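PDB 5TTX: hydrogenase 2 maturation peptidase from Thaumarchaeota archaeon SCGC AB-539-E09, which probably acts as an endopeptidase that trims the C-terminal end of a hydrogenase large subunit during maturation of the enzyme. Local coordinates for residues 8-14 against 41-47; 65-71 against 124-130. All blocks are in the same frame, centred on the assembly; numbering follows the deposited sequence.

Contact 1 (8-14 against 41-47); sequences KRVLVAG and YVDARDI
Val-10 lays its CG2 methyl against the edge of the Tyr-41 ring, in the ring plane, 3.9 Å from Tyr-41 CE1, the two side chains running alongside each other in the same direction. Tyr-41 reaches this place because its CG sits between the backbone N and the carbonyl carbon (chi1 71°). Its carbonyl holds the start of the pairing: Tyr-41 O accepts from Arg-9 N at 2.9 Å and from Val-10 N. Further along, the valines pack on one face of the sheet, Val-12 CG2 touching Val-42 CG1 at 4.1 Å as the side chains cross obliquely. The small Ala-44 leaves a shallow spot where Val-30 and Leu-33 of helix 25-34 come down, Leu-33 reaching Val-12 as well. That helix is the link of a beta-alpha-beta unit, with 8-14 and 41-47 on its two parallel strands, here inclined by 16°. A ladder of backbone bonds joins them, including Asp-43 N to Val-10 O and Arg-45 N to Val-12 O, each 2.7 Å. On the reverse face Leu-11 swings its CD1 across the gap, coming within 3.5 Å of Asp-43 O and 3.9 Å of Arg-45 CB, and meets the arginine side chain at about a right angle. The polar ends of that face turn to partners beyond the two strands: Arg-45 makes a salt bridge with Asp-57, while Asp-43 OD1 is hydrogen-bonded to Tyr-61. Past Leu-11, the low bump of Ala-13 CB is met by Ile-47 CG1 at 3.9 Å.

Contact 2 (65-71 against 124-130); sequences IFLDSVE and TLIGCIP
Two parallel strands pair here in the interior of the sheet, Ile-65 to Ser-69 lying beside Thr-124 to Cys-128, a buried contact between neighbours inclined by 17°. Backbone bonds alternate along it, from Phe-66 N to Thr-124 O as far as Val-70 N to Cys-128 O. On one face Ile-126 slots in between Ile-65 and Leu-67: its CD1 touches Ile-65 CG2 at 4.0 Å, and Leu-67 CD2 nestles 3.7 Å from Ile-126 CB. Helix 141-158 covers this face. On the other, Asp-68 OD1 comes within 3.5 Å of Gly-127 CA and forms a salt bridge with Arg-98 of the second subunit. Val-70 CG2 rests 3.7 Å from the same Gly-127 CA, using the room that the glycine leaves. At the C-terminal end a water spans Ser-69 OG and Cys-128 O, donating to the carbonyl. Pro-130, just past the end of the strand, packs on Ser-69 and Val-70, its CB 3.6 Å from Ser-69 OG and its CD 3.5 Å from Val-70 O. Glu-71, bent at chi2 (-85°), folds its carboxylate back until Glu-71 CD is 3.6 Å from Pro-130 CG. Replacing this proline by a glycine would probably open a gap beside Ser-69 OG and leave Glu-71 CD without the ring it packs on. With the antiparallel strand 79-83 flanking 122-128, and helices packed on the sheet, the pairing belongs to the mixed-sheet alpha/beta fold of the hydrogenase maturation proteases.

How the contacts relate
Both contacts belong to one mixed sheet, with their centres about 15 Å apart. Contact 1 pairs 42-48, an edge strand within this chain, with 10-15; contact 2 pairs 63-69, the next strand over, with 122-128. Ala-13 N to Ile-65 O and Ala-13 O to Leu-67 N, both 2.8 Å, are probable hydrogen bonds joining the two, while Val-12 CG1 packs on Leu-67 CD1. Helix 25-34 reaches side chains of both contacts on one face. Along the chain they come in series, contact 1 closing before contact 2 opens. They supply the two outer pairings of the four-strand parallel run, and the Ala-13 bonds belong to the middle one, so the run continues unbroken up to the strand beside 79-83.

Contact 1 (8-14 against 41-47)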
ATOM      1  N   LYS A   8       2.307 -17.394 -37.152  1.00 87.77           N
ATOM      2  CA  LYS A   8       2.491 -18.130 -35.903  1.00 85.03           C
ATOM      3  C   LYS A   8       1.402 -17.735 -34.905  1.00 77.38           C
ATOM      4  O   LYS A   8       1.672 -17.055 -33.919  1.00 88.57           O
ATOM      5  CB  LYS A   8       3.884 -17.850 -35.323  1.00 93.66           C
ATOM      6  CG  LYS A   8       4.329 -18.790 -34.200  1.00 94.18           C
ATOM      7  CD  LYS A   8       5.528 -18.211 -33.440  1.00 95.53           C
ATOM      8  CE  LYS A   8       5.771 -18.953 -32.125  1.00 91.50           C
ATOM      9  NZ  LYS A   8       6.721 -18.235 -31.220  1.00 88.78           N
ATOM     10  N   ARG A   9       0.169 -18.161 -35.156  1.00 64.92           N
ATOM     11  CA  ARG A   9      -0.971 -17.659 -34.395  1.00 56.82           C
ATOM     12  C   ARG A   9      -1.712 -18.723 -33.606  1.00 43.42           C
ATOM     13  O   ARG A   9      -2.122 -18.457 -32.473  1.00 43.81           O
ATOM     14  CB  ARG A   9      -1.954 -16.952 -35.331  1.00 56.10           C
ATOM     15  CG  ARG A   9      -1.467 -15.610 -35.783  1.00 57.26           C
ATOM     16  CD  ARG A   9      -1.803 -14.539 -34.751  1.00 69.73           C
ATOM     17  NE  ARG A   9      -1.050 -13.301 -34.953  1.00 77.73           N
ATOM     18  CZ  ARG A   9      -1.304 -12.161 -34.315  1.00 86.37           C
ATOM     19  NH1 ARG A   9      -2.302 -12.092 -33.436  1.00 81.63           N
ATOM     20  NH2 ARG A   9      -0.566 -11.081 -34.559  1.00 93.33           N
ATOM     21  N   VAL A  10      -1.917 -19.909 -34.167  1.00 39.96           N
ATOM     22  CA  VAL A  10      -2.623 -20.989 -33.492  1.00 35.55           C
ATOM     23  C   VAL A  10      -1.652 -22.137 -33.260  1.00 38.84           C
ATOM     24  O   VAL A  10      -0.895 -22.502 -34.165  1.00 47.04           O
ATOM     25  CB  VAL A  10      -3.834 -21.482 -34.295  1.00 34.17           C
ATOM     26  CG1 VAL A  10      -4.401 -22.758 -33.650  1.00 33.97           C
ATOM     27  CG2 VAL A  10      -4.882 -20.395 -34.373  1.00 37.28           C
ATOM     28  N   LEU A  11      -1.667 -22.687 -32.044  1.00 27.49           N
ATOM     29  CA  LEU A  11      -0.853 -23.829 -31.665  1.00 30.24           C
ATOM     30  C   LEU A  11      -1.774 -25.013 -31.458  1.00 31.29           C
ATOM     31  O   LEU A  11      -2.705 -24.938 -30.651  1.00 31.86           O
ATOM     32  CB  LEU A  11      -0.055 -23.562 -30.385  1.00 33.68           C
ATOM     33  CG  LEU A  11       0.579 -24.840 -29.780  1.00 36.56           C
ATOM     34  CD1 LEU A  11       1.582 -25.436 -30.740  1.00 27.55           C
ATOM     35  CD2 LEU A  11       1.250 -24.595 -28.403  1.00 32.44           C
ATOM     36  N   VAL A  12      -1.529 -26.099 -32.183  1.00 27.28           N
ATOM     37  CA  VAL A  12      -2.145 -27.386 -31.872  1.00 24.18           C
ATOM     38  C   VAL A  12      -1.045 -28.308 -31.367  1.00 35.08           C
ATOM     39  O   VAL A  12      -0.113 -28.644 -32.118  1.00 36.52           O
ATOM     40  CB  VAL A  12      -2.864 -27.989 -33.087  1.00 27.70           C
ATOM     41  CG1 VAL A  12      -3.585 -29.284 -32.711  1.00 23.35           C
ATOM     42  CG2 VAL A  12      -3.822 -26.977 -33.717  1.00 31.22           C
ATOM     43  N   ALA A  13      -1.160 -28.727 -30.101  1.00 32.01           N
ATOM     44  CA  ALA A  13      -0.086 -29.411 -29.386  1.00 26.40           C
ATOM     45  C   ALA A  13      -0.497 -30.833 -29.058  1.00 25.71           C
ATOM     46  O   ALA A  13      -1.476 -31.048 -28.338  1.00 29.48           O
ATOM     47  CB  ALA A  13       0.286 -28.666 -28.097  1.00 25.74           C
ATOM     48  N   GLY A  14       0.254 -31.803 -29.579  1.00 32.18           N
ATOM     49  CA  GLY A  14       0.068 -33.189 -29.200  1.00 25.67           C
ATOM     50  C   GLY A  14       0.999 -33.563 -28.063  1.00 30.13           C
ATOM     51  O   GLY A  14       2.215 -33.376 -28.153  1.00 36.84           O
ATOM     52  N   TYR A  41      -0.503 -20.097 -40.462  1.00 45.42           N
ATOM     53  CA  TYR A  41      -0.584 -19.553 -39.114  1.00 48.90           C
ATOM     54  C   TYR A  41      -0.859 -20.632 -38.063  1.00 47.28           C
ATOM     55  O   TYR A  41      -0.685 -20.375 -36.866  1.00 42.97           O
ATOM     56  CB  TYR A  41      -1.627 -18.417 -39.066  1.00 36.39           C
ATOM     57  CG  TYR A  41      -3.057 -18.872 -39.192  1.00 35.28           C
ATOM     58  CD1 TYR A  41      -3.731 -19.415 -38.094  1.00 35.79           C
ATOM     59  CD2 TYR A  41      -3.746 -18.754 -40.388  1.00 36.73           C
ATOM     60  CE1 TYR A  41      -5.033 -19.868 -38.197  1.00 39.29           C
ATOM     61  CE2 TYR A  41      -5.074 -19.162 -40.488  1.00 37.47           C
ATOM     62  CZ  TYR A  41      -5.697 -19.731 -39.386  1.00 40.01           C
ATOM     63  OH  TYR A  41      -6.994 -20.162 -39.461  1.00 43.64           O
ATOM     64  N   VAL A  42      -1.255 -21.829 -38.474  1.00 42.00           N
ATOM     65  CA  VAL A  42      -1.429 -22.948 -37.560  1.00 42.55           C
ATOM     66  C   VAL A  42      -0.089 -23.651 -37.370  1.00 42.28           C
ATOM     67  O   VAL A  42       0.564 -24.024 -38.348  1.00 34.92           O
ATOM     68  CB  VAL A  42      -2.482 -23.925 -38.100  1.00 43.18           C
ATOM     69  CG1 VAL A  42      -2.609 -25.135 -37.173  1.00 36.53           C
ATOM     70  CG2 VAL A  42      -3.798 -23.213 -38.239  1.00 31.56           C
ATOM     71  N   ASP A  43       0.330 -23.827 -36.116  1.00 33.41           N
ATOM     72  CA  ASP A  43       1.463 -24.690 -35.787  1.00 36.77           C
ATOM     73  C   ASP A  43       0.924 -25.962 -35.144  1.00 32.48           C
ATOM     74  O   ASP A  43       0.437 -25.926 -34.010  1.00 37.30           O
ATOM     75  CB  ASP A  43       2.438 -24.019 -34.824  1.00 43.99           C
ATOM     76  CG  ASP A  43       3.382 -23.097 -35.503  1.00 60.08           C
ATOM     77  OD1 ASP A  43       4.286 -22.611 -34.795  1.00 61.36           O
ATOM     78  OD2 ASP A  43       3.218 -22.836 -36.723  1.00 71.55           O
ATOM     79  N   ALA A  44       1.003 -27.077 -35.862  1.00 33.93           N
ATOM     80  CA  ALA A  44       0.724 -28.399 -35.301  1.00 36.42           C
ATOM     81  C   ALA A  44       2.047 -28.960 -34.804  1.00 33.57           C
ATOM     82  O   ALA A  44       2.917 -29.278 -35.605  1.00 40.53           O
ATOM     83  CB  ALA A  44       0.100 -29.320 -36.347  1.00 30.74           C
ATOM     84  N   ARG A  45       2.223 -29.052 -33.489  1.00 30.75           N
ATOM     85  CA  ARG A  45       3.534 -29.339 -32.919  1.00 33.90           C
ATOM     86  C   ARG A  45       3.460 -30.576 -32.033  1.00 34.51           C
ATOM     87  O   ARG A  45       2.586 -30.684 -31.158  1.00 33.46           O
ATOM     88  CB  ARG A  45       4.073 -28.131 -32.133  1.00 38.59           C
ATOM     89  CG  ARG A  45       5.063 -27.275 -32.947  1.00 49.70           C
ATOM     90  CD  ARG A  45       5.503 -25.977 -32.241  1.00 55.25           C
ATOM     91  NE  ARG A  45       6.161 -26.202 -30.947  1.00 59.84           N
ATOM     92  CZ  ARG A  45       6.378 -25.248 -30.040  1.00 63.19           C
ATOM     93  NH1 ARG A  45       6.983 -25.532 -28.891  1.00 67.67           N
ATOM     94  NH2 ARG A  45       5.986 -24.003 -30.278  1.00 56.69           N
ATOM     95  N   ASP A  46       4.378 -31.499 -32.268  1.00 36.76           N
ATOM     96  CA  ASP A  46       4.483 -32.734 -31.495  1.00 35.74           C
ATOM     97  C   ASP A  46       5.340 -32.439 -30.266  1.00 32.69           C
ATOM     98  O   ASP A  46       6.572 -32.436 -30.332  1.00 37.92           O
ATOM     99  CB  ASP A  46       5.073 -33.834 -32.374  1.00 32.62           C
ATOM    100  CG  ASP A  46       5.390 -35.104 -31.613  1.00 38.89           C
ATOM    101  OD1 ASP A  46       5.023 -35.234 -30.421  1.00 43.13           O
ATOM    102  OD2 ASP A  46       6.011 -35.989 -32.230  1.00 39.52           O
ATOM    103  N   ILE A  47       4.683 -32.178 -29.143  1.00 34.76           N
ATOM    104  CA  ILE A  47       5.382 -31.850 -27.904  1.00 35.23           C
ATOM    105  C   ILE A  47       5.909 -33.103 -27.201  1.00 42.92           C
ATOM    106  O   ILE A  47       6.882 -33.020 -26.433  1.00 39.62           O
ATOM    107  CB  ILE A  47       4.410 -31.033 -27.037  1.00 41.33           C
ATOM    108  CG1 ILE A  47       4.007 -29.763 -27.794  1.00 47.88           C
ATOM    109  CG2 ILE A  47       4.993 -30.673 -25.688  1.00 40.69           C
ATOM    110  CD1 ILE A  47       5.145 -28.792 -28.012  1.00 42.09           C
TER

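Contact 2 (65-71 against 124-130)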
ATOM      1  N   ILE A  65      -4.708 -25.412 -28.679  1.00 31.25           N
ATOM      2  CA  ILE A  65      -5.461 -26.657 -28.567  1.00 31.35           C
ATOM      3  C   ILE A  65      -4.484 -27.737 -28.132  1.00 32.62           C
ATOM      4  O   ILE A  65      -3.488 -27.986 -28.826  1.00 37.86           O
ATOM      5  CB  ILE A  65      -6.122 -27.033 -29.903  1.00 31.99           C
ATOM      6  CG1 ILE A  65      -7.065 -25.926 -30.351  1.00 25.38           C
ATOM      7  CG2 ILE A  65      -6.820 -28.399 -29.841  1.00 24.41           C
ATOM      8  CD1 ILE A  65      -7.746 -26.244 -31.698  1.00 29.30           C
ATOM      9  N   PHE A  66      -4.757 -28.371 -26.991  1.00 30.31           N
ATOM     10  CA  PHE A  66      -3.933 -29.454 -26.461  1.00 28.51           C
ATOM     11  C   PHE A  66      -4.637 -30.777 -26.694  1.00 25.78           C
ATOM     12  O   PHE A  66      -5.844 -30.901 -26.432  1.00 32.77           O
ATOM     13  CB  PHE A  66      -3.666 -29.316 -24.949  1.00 33.90           C
ATOM     14  CG  PHE A  66      -2.486 -28.458 -24.621  1.00 48.15           C
ATOM     15  CD1 PHE A  66      -1.222 -29.008 -24.516  1.00 47.85           C
ATOM     16  CD2 PHE A  66      -2.637 -27.083 -24.420  1.00 53.93           C
ATOM     17  CE1 PHE A  66      -0.116 -28.204 -24.229  1.00 52.13           C
ATOM     18  CE2 PHE A  66      -1.542 -26.281 -24.118  1.00 54.52           C
ATOM     19  CZ  PHE A  66      -0.278 -26.843 -24.030  1.00 54.71           C
ATOM     20  N   LEU A  67      -3.873 -31.767 -27.146  1.00 27.31           N
ATOM     21  CA  LEU A  67      -4.370 -33.125 -27.337  1.00 24.55           C
ATOM     22  C   LEU A  67      -3.541 -34.074 -26.485  1.00 27.90           C
ATOM     23  O   LEU A  67      -2.299 -34.043 -26.527  1.00 31.07           O
ATOM     24  CB  LEU A  67      -4.318 -33.522 -28.815  1.00 27.14           C
ATOM     25  CG  LEU A  67      -5.163 -32.626 -29.735  1.00 30.90           C
ATOM     26  CD1 LEU A  67      -4.296 -32.278 -30.895  1.00 34.81           C
ATOM     27  CD2 LEU A  67      -6.386 -33.344 -30.230  1.00 33.57           C
ATOM     28  N   ASP A  68      -4.222 -34.910 -25.703  1.00 25.12           N
ATOM     29  CA  ASP A  68      -3.514 -35.844 -24.845  1.00 26.66           C
ATOM     30  C   ASP A  68      -4.414 -37.035 -24.579  1.00 29.87           C
ATOM     31  O   ASP A  68      -5.554 -37.104 -25.049  1.00 28.97           O
ATOM     32  CB  ASP A  68      -3.066 -35.179 -23.529  1.00 29.52           C
ATOM     33  CG  ASP A  68      -4.244 -34.716 -22.664  1.00 34.11           C
ATOM     34  OD1 ASP A  68      -5.388 -34.751 -23.131  1.00 30.96           O
ATOM     35  OD2 ASP A  68      -4.029 -34.313 -21.504  1.00 36.64           O
ATOM     36  N   SER A  69      -3.907 -37.952 -23.772  1.00 28.82           N
ATOM     37  CA  SER A  69      -4.639 -39.147 -23.384  1.00 33.50           C
ATOM     38  C   SER A  69      -5.074 -38.995 -21.927  1.00 25.66           C
ATOM     39  O   SER A  69      -4.282 -38.574 -21.082  1.00 38.12           O
ATOM     40  CB  SER A  69      -3.763 -40.390 -23.610  1.00 26.72           C
ATOM     41  OG  SER A  69      -4.378 -41.579 -23.142  1.00 55.13           O
ATOM     42  N   VAL A  70      -6.331 -39.305 -21.641  1.00 31.00           N
ATOM     43  CA  VAL A  70      -6.912 -39.094 -20.312  1.00 29.72           C
ATOM     44  C   VAL A  70      -7.740 -40.315 -19.929  1.00 28.47           C
ATOM     45  O   VAL A  70      -8.610 -40.743 -20.689  1.00 43.87           O
ATOM     46  CB  VAL A  70      -7.813 -37.834 -20.251  1.00 36.43           C
ATOM     47  CG1 VAL A  70      -7.016 -36.565 -20.455  1.00 40.71           C
ATOM     48  CG2 VAL A  70      -8.930 -37.917 -21.286  1.00 40.22           C
ATOM     49  N   GLU A  71      -7.530 -40.834 -18.728  1.00 30.94           N
ATOM     50  CA  GLU A  71      -8.416 -41.883 -18.237  1.00 37.96           C
ATOM     51  C   GLU A  71      -9.657 -41.262 -17.591  1.00 31.14           C
ATOM     52  O   GLU A  71      -9.595 -40.699 -16.502  1.00 44.58           O
ATOM     53  CB  GLU A  71      -7.668 -42.813 -17.282  1.00 41.58           C
ATOM     54  CG  GLU A  71      -6.726 -43.760 -18.063  1.00 47.81           C
ATOM     55  CD  GLU A  71      -7.415 -45.043 -18.606  1.00 59.22           C
ATOM     56  OE1 GLU A  71      -6.676 -46.071 -18.740  1.00 48.82           O
ATOM     57  OE2 GLU A  71      -8.666 -45.030 -18.879  1.00 49.43           O
ATOM     58  N   THR A 124      -8.090 -24.857 -25.273  1.00 29.71           N
ATOM     59  CA  THR A 124      -8.989 -25.977 -25.535  1.00 24.54           C
ATOM     60  C   THR A 124      -8.200 -27.276 -25.334  1.00 30.05           C
ATOM     61  O   THR A 124      -7.036 -27.374 -25.731  1.00 30.01           O
ATOM     62  CB  THR A 124      -9.576 -25.920 -26.956  1.00 29.59           C
ATOM     63  OG1 THR A 124     -10.522 -24.857 -27.056  1.00 35.10           O
ATOM     64  CG2 THR A 124     -10.302 -27.240 -27.345  1.00 27.67           C
ATOM     65  N   LEU A 125      -8.818 -28.260 -24.685  1.00 24.60           N
ATOM     66  CA  LEU A 125      -8.142 -29.519 -24.396  1.00 24.43           C
ATOM     67  C   LEU A 125      -9.023 -30.639 -24.912  1.00 28.68           C
ATOM     68  O   LEU A 125     -10.230 -30.663 -24.638  1.00 27.82           O
ATOM     69  CB  LEU A 125      -7.845 -29.721 -22.906  1.00 23.75           C
ATOM     70  CG  LEU A 125      -6.871 -28.764 -22.242  1.00 34.65           C
ATOM     71  CD1 LEU A 125      -7.648 -27.662 -21.486  1.00 31.87           C
ATOM     72  CD2 LEU A 125      -5.983 -29.518 -21.320  1.00 32.82           C
ATOM     73  N   ILE A 126      -8.424 -31.515 -25.711  1.00 23.07           N
ATOM     74  CA  ILE A 126      -9.092 -32.670 -26.276  1.00 27.01           C
ATOM     75  C   ILE A 126      -8.369 -33.899 -25.748  1.00 24.19           C
ATOM     76  O   ILE A 126      -7.203 -34.152 -26.101  1.00 26.93           O
ATOM     77  CB  ILE A 126      -9.084 -32.627 -27.809  1.00 30.91           C
ATOM     78  CG1 ILE A 126      -9.964 -31.459 -28.301  1.00 27.26           C
ATOM     79  CG2 ILE A 126      -9.527 -33.962 -28.377  1.00 22.75           C
ATOM     80  CD1 ILE A 126      -9.726 -31.095 -29.766  1.00 35.04           C
ATOM     81  N   GLY A 127      -9.041 -34.649 -24.884  1.00 27.70           N
ATOM     82  CA  GLY A 127      -8.487 -35.861 -24.316  1.00 27.65           C
ATOM     83  C   GLY A 127      -9.136 -37.067 -24.966  1.00 36.53           C
ATOM     84  O   GLY A 127     -10.301 -37.010 -25.383  1.00 33.62           O
ATOM     85  N   CYS A 128      -8.374 -38.160 -25.036  1.00 27.32           N
ATOM     86  CA  CYS A 128      -8.819 -39.431 -25.585  1.00 24.18           C
ATOM     87  C   CYS A 128      -8.669 -40.538 -24.548  1.00 24.83           C
ATOM     88  O   CYS A 128      -7.598 -40.698 -23.958  1.00 34.21           O
ATOM     89  CB  CYS A 128      -8.005 -39.794 -26.831  1.00 33.76           C
ATOM     90  SG  CYS A 128      -8.461 -41.397 -27.491  1.00 29.43           S
ATOM     91  N   ILE A 129      -9.739 -41.291 -24.304  1.00 22.02           N
ATOM     92  CA  ILE A 129      -9.634 -42.416 -23.377  1.00 23.36           C
ATOM     93  C   ILE A 129      -8.842 -43.520 -24.061  1.00 30.06           C
ATOM     94  O   ILE A 129      -9.235 -43.958 -25.141  1.00 27.76           O
ATOM     95  CB  ILE A 129     -11.001 -42.938 -22.949  1.00 22.83           C
ATOM     96  CG1 ILE A 129     -11.789 -41.814 -22.260  1.00 26.21           C
ATOM     97  CG2 ILE A 129     -10.832 -44.189 -22.030  1.00 20.65           C
ATOM     98  CD1 ILE A 129     -13.173 -42.244 -21.797  1.00 21.10           C
ATOM     99  N   PRO A 130      -7.737 -43.986 -23.484  1.00 34.44           N
ATOM    100  CA  PRO A 130      -6.937 -45.022 -24.137  1.00 25.34           C
ATOM    101  C   PRO A 130      -7.560 -46.394 -23.979  1.00 34.37           C
ATOM    102  O   PRO A 130      -8.453 -46.627 -23.155  1.00 34.92           O
ATOM    103  CB  PRO A 130      -5.611 -44.965 -23.381  1.00 28.89           C
ATOM    104  CG  PRO A 130      -6.059 -44.688 -21.965  1.00 26.08           C
ATOM    105  CD  PRO A 130      -7.191 -43.643 -22.154  1.00 33.84           C
TER
HETATM  106  O   HOH W   1      -5.513 -42.207 -25.502  1.00 32.81           O
HETATM  107  O   HOH W   2      -9.298 -47.110 -20.473  1.00 34.69           O